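Local coordinates for putative uncharacterized protein (Ustilago maydis, PDB 4GNX) that probably serves as the large subunit of replication protein A, binding single-stranded DNA through a series of OB-fold domains, at residues 52-57 against 97-102; 74-79 against 101-106. All blocks are in the same frame, centred on the assembly; numbering follows the deposited sequence.

Interaction 1 (52-57 against 97-102); sequences IKATGF and ITFENS. With nucleotides of chain G.
The methyl group of A54 sits between I97 and F99, which lie on the same face of the sheet as A54. Its CB lies 3.5 Å from CZ, the far end of the F99 ring, which approaches obliquely, and 3.8 Å from CB of I97. Beyond this point I52 meets the outer branch of I97. The two isoleucine side chains cross at about a right angle, and CG2 of I52 touches CD1 of I97 at 3.9 Å. On the other face, CG2 of T98 stands in the plane of the F57 ring, at its edge, 3.8 Å from CD2. With CG of F57 beside its backbone N (chi1 -71°) and the ring turned by chi2 of -88°, one face meets a thymine of the bound strand: C5 of DT2 of chain G lies 3.6 Å above the ring plane, over its centre. K53 projects from this face too, packing on a thymine base and giving its ammonium group to the carbonyl of F88.

The polar edge is the backbone seam. I97 N reaches K53 O at 2.7 Å in an almost straight hydrogen bond. Two more follow along the strands, from T55 N to I97 O and from F99 N to T55 O. This is a parallel ladder between strands inclined at 26°, the pairing of third and fifth strands by which OB-fold barrels close. Main-chain groups thus supply the polar bonds between the strands, while apolar groups fill one face. On the other, F57 meets its base through ring carbons rather than polar groups, an interaction consistent with gripping single-stranded DNA with little regard to sequence.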
loop_
_atom_site.group_PDB
_atom_site.type_symbol
_atom_site.label_atom_id
_atom_site.label_comp_id
_atom_site.label_asym_id
_atom_site.label_seq_id
_atom_site.Cartn_x
_atom_site.Cartn_y
_atom_site.Cartn_z
ATOM N N ILE C 52 10.972 -19.870 13.033
ATOM C CA ILE C 52 9.560 -20.091 13.288
ATOM C C ILE C 52 9.099 -19.265 14.475
ATOM O O ILE C 52 9.875 -19.018 15.408
ATOM C CB ILE C 52 9.214 -21.593 13.486
ATOM C CG1 ILE C 52 7.697 -21.795 13.550
ATOM C CG2 ILE C 52 9.877 -22.153 14.739
ATOM C CD1 ILE C 52 7.189 -23.075 12.928
ATOM N N LYS C 53 7.832 -18.851 14.411
ATOM C CA LYS C 53 7.162 -18.186 15.512
ATOM C C LYS C 53 6.473 -19.174 16.448
ATOM O O LYS C 53 5.785 -20.109 16.008
ATOM C CB LYS C 53 6.117 -17.234 14.971
ATOM C CG LYS C 53 5.529 -16.339 16.032
ATOM C CD LYS C 53 4.468 -15.419 15.461
ATOM C CE LYS C 53 3.815 -14.633 16.584
ATOM N NZ LYS C 53 3.045 -13.469 16.088
ATOM N N ALA C 54 6.634 -18.943 17.745
ATOM C CA ALA C 54 5.875 -19.671 18.734
ATOM C C ALA C 54 5.117 -18.712 19.661
ATOM O O ALA C 54 5.623 -17.641 20.010
ATOM C CB ALA C 54 6.806 -20.551 19.515
ATOM N N THR C 55 3.912 -19.103 20.060
ATOM C CA THR C 55 3.063 -18.252 20.884
ATOM C C THR C 55 2.492 -19.028 22.064
ATOM O O THR C 55 2.117 -20.206 21.949
ATOM C CB THR C 55 1.866 -17.715 20.074
ATOM O OG1 THR C 55 2.335 -16.961 18.952
ATOM C CG2 THR C 55 0.973 -16.837 20.933
ATOM N N GLY C 56 2.399 -18.351 23.201
ATOM C CA GLY C 56 1.743 -18.931 24.345
ATOM C C GLY C 56 0.546 -18.099 24.720
ATOM O O GLY C 56 0.633 -16.869 24.704
ATOM N N PHE C 57 -0.559 -18.770 25.051
ATOM C CA PHE C 57 -1.778 -18.116 25.494
ATOM C C PHE C 57 -2.080 -18.396 26.968
ATOM O O PHE C 57 -1.743 -19.459 27.493
ATOM C CB PHE C 57 -2.950 -18.579 24.649
ATOM C CG PHE C 57 -2.937 -18.068 23.241
ATOM C CD1 PHE C 57 -3.525 -16.844 22.922
ATOM C CD2 PHE C 57 -2.375 -18.825 22.217
ATOM C CE1 PHE C 57 -3.538 -16.373 21.617
ATOM C CE2 PHE C 57 -2.382 -18.355 20.908
ATOM C CZ PHE C 57 -2.969 -17.128 20.610
ATOM N N ILE C 97 4.124 -22.250 15.860
ATOM C CA ILE C 97 3.951 -23.127 17.011
ATOM C C ILE C 97 3.111 -22.491 18.104
ATOM O O ILE C 97 3.287 -21.318 18.424
ATOM C CB ILE C 97 5.298 -23.475 17.619
ATOM C CG1 ILE C 97 6.102 -24.362 16.667
ATOM C CG2 ILE C 97 5.115 -24.119 18.989
ATOM C CD1 ILE C 97 7.576 -24.414 17.015
ATOM N N THR C 98 2.204 -23.263 18.686
ATOM C CA THR C 98 1.469 -22.801 19.864
ATOM C C THR C 98 1.792 -23.700 21.051
ATOM O O THR C 98 1.682 -24.921 20.971
ATOM C CB THR C 98 -0.061 -22.772 19.660
ATOM O OG1 THR C 98 -0.369 -22.390 18.320
ATOM C CG2 THR C 98 -0.707 -21.776 20.595
ATOM N N PHE C 99 2.202 -23.082 22.150
ATOM C CA PHE C 99 2.494 -23.812 23.357
ATOM C C PHE C 99 1.204 -24.277 24.013
ATOM O O PHE C 99 0.317 -23.477 24.330
ATOM C CB PHE C 99 3.281 -22.948 24.333
ATOM C CG PHE C 99 4.589 -22.460 23.798
ATOM C CD1 PHE C 99 5.371 -23.263 22.965
ATOM C CD2 PHE C 99 5.071 -21.205 24.169
ATOM C CE1 PHE C 99 6.596 -22.813 22.484
ATOM C CE2 PHE C 99 6.293 -20.749 23.693
ATOM C CZ PHE C 99 7.058 -21.557 22.853
ATOM N N GLU C 100 1.117 -25.588 24.190
ATOM C CA GLU C 100 0.064 -26.213 24.976
ATOM C C GLU C 100 0.606 -26.542 26.379
ATOM O O GLU C 100 1.794 -26.345 26.657
ATOM C CB GLU C 100 -0.475 -27.462 24.255
ATOM C CG GLU C 100 0.608 -28.394 23.713
ATOM C CD GLU C 100 0.068 -29.544 22.866
ATOM O OE1 GLU C 100 -1.131 -29.899 23.000
ATOM O OE2 GLU C 100 0.855 -30.106 22.066
ATOM N N ASN C 101 -0.260 -27.027 27.261
ATOM C CA ASN C 101 0.168 -27.357 28.615
ATOM C C ASN C 101 1.167 -28.509 28.720
ATOM O O ASN C 101 1.986 -28.530 29.633
ATOM C CB ASN C 101 -1.028 -27.557 29.540
ATOM C CG ASN C 101 -1.570 -26.243 30.064
ATOM O OD1 ASN C 101 -2.684 -26.184 30.576
ATOM N ND2 ASN C 101 -0.776 -25.175 29.936
ATOM N N SER C 102 1.123 -29.436 27.768
ATOM C CA SER C 102 2.089 -30.533 27.715
ATOM C C SER C 102 3.505 -30.104 27.267
ATOM O O SER C 102 4.419 -30.934 27.205
ATOM C CB SER C 102 1.575 -31.626 26.776
ATOM O OG SER C 102 2.052 -31.423 25.453
ATOM P P DT G 2 -9.527 -18.900 16.421
ATOM O OP1 DT G 2 -10.727 -18.572 15.609
ATOM O OP2 DT G 2 -8.179 -18.803 15.802
ATOM O "O5'" DT G 2 -9.587 -17.968 17.715
ATOM C "C5'" DT G 2 -8.404 -17.329 18.232
ATOM C "C4'" DT G 2 -8.771 -16.389 19.358
ATOM O "O4'" DT G 2 -8.843 -17.115 20.607
ATOM C "C3'" DT G 2 -7.775 -15.256 19.584
ATOM O "O3'" DT G 2 -8.475 -14.074 19.968
ATOM C "C2'" DT G 2 -6.890 -15.776 20.701
ATOM C "C1'" DT G 2 -7.796 -16.715 21.487
ATOM N N1 DT G 2 -7.118 -17.936 21.970
ATOM C C2 DT G 2 -7.180 -18.234 23.313
ATOM O O2 DT G 2 -7.773 -17.540 24.124
ATOM N N3 DT G 2 -6.517 -19.383 23.674
ATOM C C4 DT G 2 -5.814 -20.238 22.847
ATOM O O4 DT G 2 -5.271 -21.236 23.317
ATOM C C5 DT G 2 -5.787 -19.860 21.449
ATOM C C7 DT G 2 -5.053 -20.726 20.475
ATOM C C6 DT G 2 -6.429 -18.741 21.089
#

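Interaction 2 (74-79 against 101-106)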
loop_
_atom_site.group_PDB
_atom_site.type_symbol
_atom_site.label_atom_id
_atom_site.label_comp_id
_atom_site.label_asym_id
_atom_site.label_seq_id
_atom_site.Cartn_x
_atom_site.Cartn_y
_atom_site.Cartn_z
ATOM N N TYR C 74 17.249 -23.264 23.429
ATOM C CA TYR C 74 16.360 -24.169 24.145
ATOM C C TYR C 74 15.967 -25.433 23.387
ATOM O O TYR C 74 15.947 -25.466 22.152
ATOM C CB TYR C 74 15.088 -23.430 24.548
ATOM C CG TYR C 74 15.303 -22.197 25.395
ATOM C CD1 TYR C 74 15.635 -20.974 24.811
ATOM C CD2 TYR C 74 15.145 -22.245 26.780
ATOM C CE1 TYR C 74 15.817 -19.838 25.584
ATOM C CE2 TYR C 74 15.321 -21.111 27.559
ATOM C CZ TYR C 74 15.658 -19.912 26.954
ATOM O OH TYR C 74 15.838 -18.784 27.716
ATOM N N LEU C 75 15.667 -26.469 24.164
ATOM C CA LEU C 75 15.028 -27.684 23.693
ATOM C C LEU C 75 13.552 -27.485 23.925
ATOM O O LEU C 75 13.107 -27.389 25.076
ATOM C CB LEU C 75 15.470 -28.889 24.524
ATOM C CG LEU C 75 16.737 -29.646 24.141
ATOM C CD1 LEU C 75 17.447 -30.139 25.396
ATOM C CD2 LEU C 75 16.403 -30.800 23.211
ATOM N N ILE C 76 12.800 -27.420 22.830
ATOM C CA ILE C 76 11.357 -27.264 22.893
ATOM C C ILE C 76 10.704 -28.501 22.287
ATOM O O ILE C 76 11.184 -29.056 21.287
ATOM C CB ILE C 76 10.908 -25.990 22.166
ATOM C CG1 ILE C 76 11.625 -24.771 22.745
ATOM C CG2 ILE C 76 9.397 -25.817 22.259
ATOM C CD1 ILE C 76 11.731 -23.621 21.766
ATOM N N SER C 77 9.605 -28.925 22.901
ATOM C CA SER C 77 9.028 -30.228 22.616
ATOM C C SER C 77 7.552 -30.303 22.970
ATOM O O SER C 77 7.117 -29.753 23.981
ATOM C CB SER C 77 9.777 -31.297 23.417
ATOM O OG SER C 77 9.623 -32.571 22.832
ATOM N N LYS C 78 6.799 -31.004 22.128
ATOM C CA LYS C 78 5.401 -31.367 22.393
ATOM C C LYS C 78 4.480 -30.152 22.464
ATOM O O LYS C 78 3.847 -29.878 23.493
ATOM C CB LYS C 78 5.286 -32.259 23.639
ATOM C CG LYS C 78 4.494 -33.525 23.385
ATOM C CD LYS C 78 5.159 -34.728 24.045
ATOM C CE LYS C 78 4.440 -36.044 23.726
ATOM N NZ LYS C 78 4.395 -36.324 22.260
ATOM N N ALA C 79 4.435 -29.449 21.331
ATOM C CA ALA C 79 3.624 -28.258 21.083
ATOM C C ALA C 79 2.914 -28.389 19.722
ATOM O O ALA C 79 3.336 -29.172 18.874
ATOM C CB ALA C 79 4.519 -27.038 21.088
ATOM N N ASN C 101 -0.260 -27.027 27.261
ATOM C CA ASN C 101 0.168 -27.357 28.615
ATOM C C ASN C 101 1.167 -28.509 28.720
ATOM O O ASN C 101 1.986 -28.530 29.633
ATOM C CB ASN C 101 -1.028 -27.557 29.540
ATOM C CG ASN C 101 -1.570 -26.243 30.064
ATOM O OD1 ASN C 101 -2.684 -26.184 30.576
ATOM N ND2 ASN C 101 -0.776 -25.175 29.936
ATOM N N SER C 102 1.123 -29.436 27.768
ATOM C CA SER C 102 2.089 -30.533 27.715
ATOM C C SER C 102 3.505 -30.104 27.267
ATOM O O SER C 102 4.419 -30.934 27.205
ATOM C CB SER C 102 1.575 -31.626 26.776
ATOM O OG SER C 102 2.052 -31.423 25.453
ATOM N N THR C 103 3.678 -28.825 26.946
ATOM C CA THR C 103 4.901 -28.358 26.301
ATOM C C THR C 103 6.119 -28.392 27.234
ATOM O O THR C 103 6.082 -27.880 28.354
ATOM C CB THR C 103 4.705 -26.969 25.646
ATOM O OG1 THR C 103 3.828 -27.097 24.525
ATOM C CG2 THR C 103 6.019 -26.387 25.141
ATOM N N GLU C 104 7.186 -29.019 26.741
ATOM C CA GLU C 104 8.454 -29.147 27.442
ATOM C C GLU C 104 9.466 -28.153 26.886
ATOM O O GLU C 104 9.773 -28.171 25.686
ATOM C CB GLU C 104 9.013 -30.563 27.261
ATOM C CG GLU C 104 8.363 -31.649 28.112
ATOM C CD GLU C 104 9.177 -32.016 29.355
ATOM O OE1 GLU C 104 10.044 -31.218 29.795
ATOM O OE2 GLU C 104 8.950 -33.119 29.903
ATOM N N ILE C 105 9.977 -27.294 27.765
ATOM C CA ILE C 105 11.094 -26.404 27.455
ATOM C C ILE C 105 12.202 -26.587 28.499
ATOM O O ILE C 105 11.972 -26.461 29.712
ATOM C CB ILE C 105 10.667 -24.925 27.394
ATOM C CG1 ILE C 105 9.598 -24.726 26.319
ATOM C CG2 ILE C 105 11.875 -24.031 27.140
ATOM C CD1 ILE C 105 8.949 -23.361 26.332
ATOM N N GLU C 106 13.397 -26.908 28.014
ATOM C CA GLU C 106 14.584 -26.994 28.853
ATOM C C GLU C 106 15.755 -26.372 28.099
ATOM O O GLU C 106 15.951 -26.656 26.919
ATOM C CB GLU C 106 14.874 -28.447 29.236
ATOM C CG GLU C 106 13.994 -28.953 30.373
ATOM C CD GLU C 106 14.004 -30.467 30.547
ATOM O OE1 GLU C 106 13.527 -31.192 29.640
ATOM O OE2 GLU C 106 14.464 -30.927 31.614
#
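Y74 lays CD2 of its ring, obliquely, against the CG2 branch of I105 at 3.7 Å; the two side chains slant across one another, and the phenol hydroxyl goes on to bond Q69 N. L75 then pairs with E106 through both of its main-chain groups: its N lies 2.8 Å from E106 O, and its O accepts E106 N at 3.0 Å. At I76 the pair with I105 is non-hydrogen-bonded. The two side chains lie side by side and point the same way, CG1 to CG1 at 4.1 Å; with CG1 beside the backbone N in both (chi1 -56° and -60°), the side chains keep a common direction into a core where I76 also touches F99 and I105 touches F64 of helix 59-64.

This antiparallel ladder joins the fourth strand of the OB barrel to strand 104-107, which carries the chain onward after strand 95-99. S77 continues it: S77 O takes E104 N at 2.9 Å, whereas the return bond from S77 N to E104 O is bent and weak. The S77 hydroxyl looks elsewhere, to T17 and W16 O. At K78 the backbone adopts a left-handed conformation (phi 65°) and the regular ladder gives way to side-chain hydroxyls. K78 O has S102 OG at 3.1 Å, a weak bond, and T103 OG1 at 3.0 Å, a hydroxyl that also has E100 O within reach. A79, just beyond the break, rests its CB 3.5 Å from T103 OG1.

Overall arrangement
Interactions 1 and 2 lie in the same OB domain, their centres 9 Å apart, and belong to one mixed sheet. The chain passes from strand 95-99, paired in interaction 1, into strand 104-107, paired in interaction 2, through the irregular segment that carries N101 and S102. They touch where A79 CB packs 3.6 Å from I97 CG2, and where E100, in a salt bridge with R80, brings OE2 to 3.5 Å from A79 CA. Their relation to DNA differs: interaction 1 touches the bound DNA itself, whereas the nearest atom of interaction 2 is about 9 Å from it.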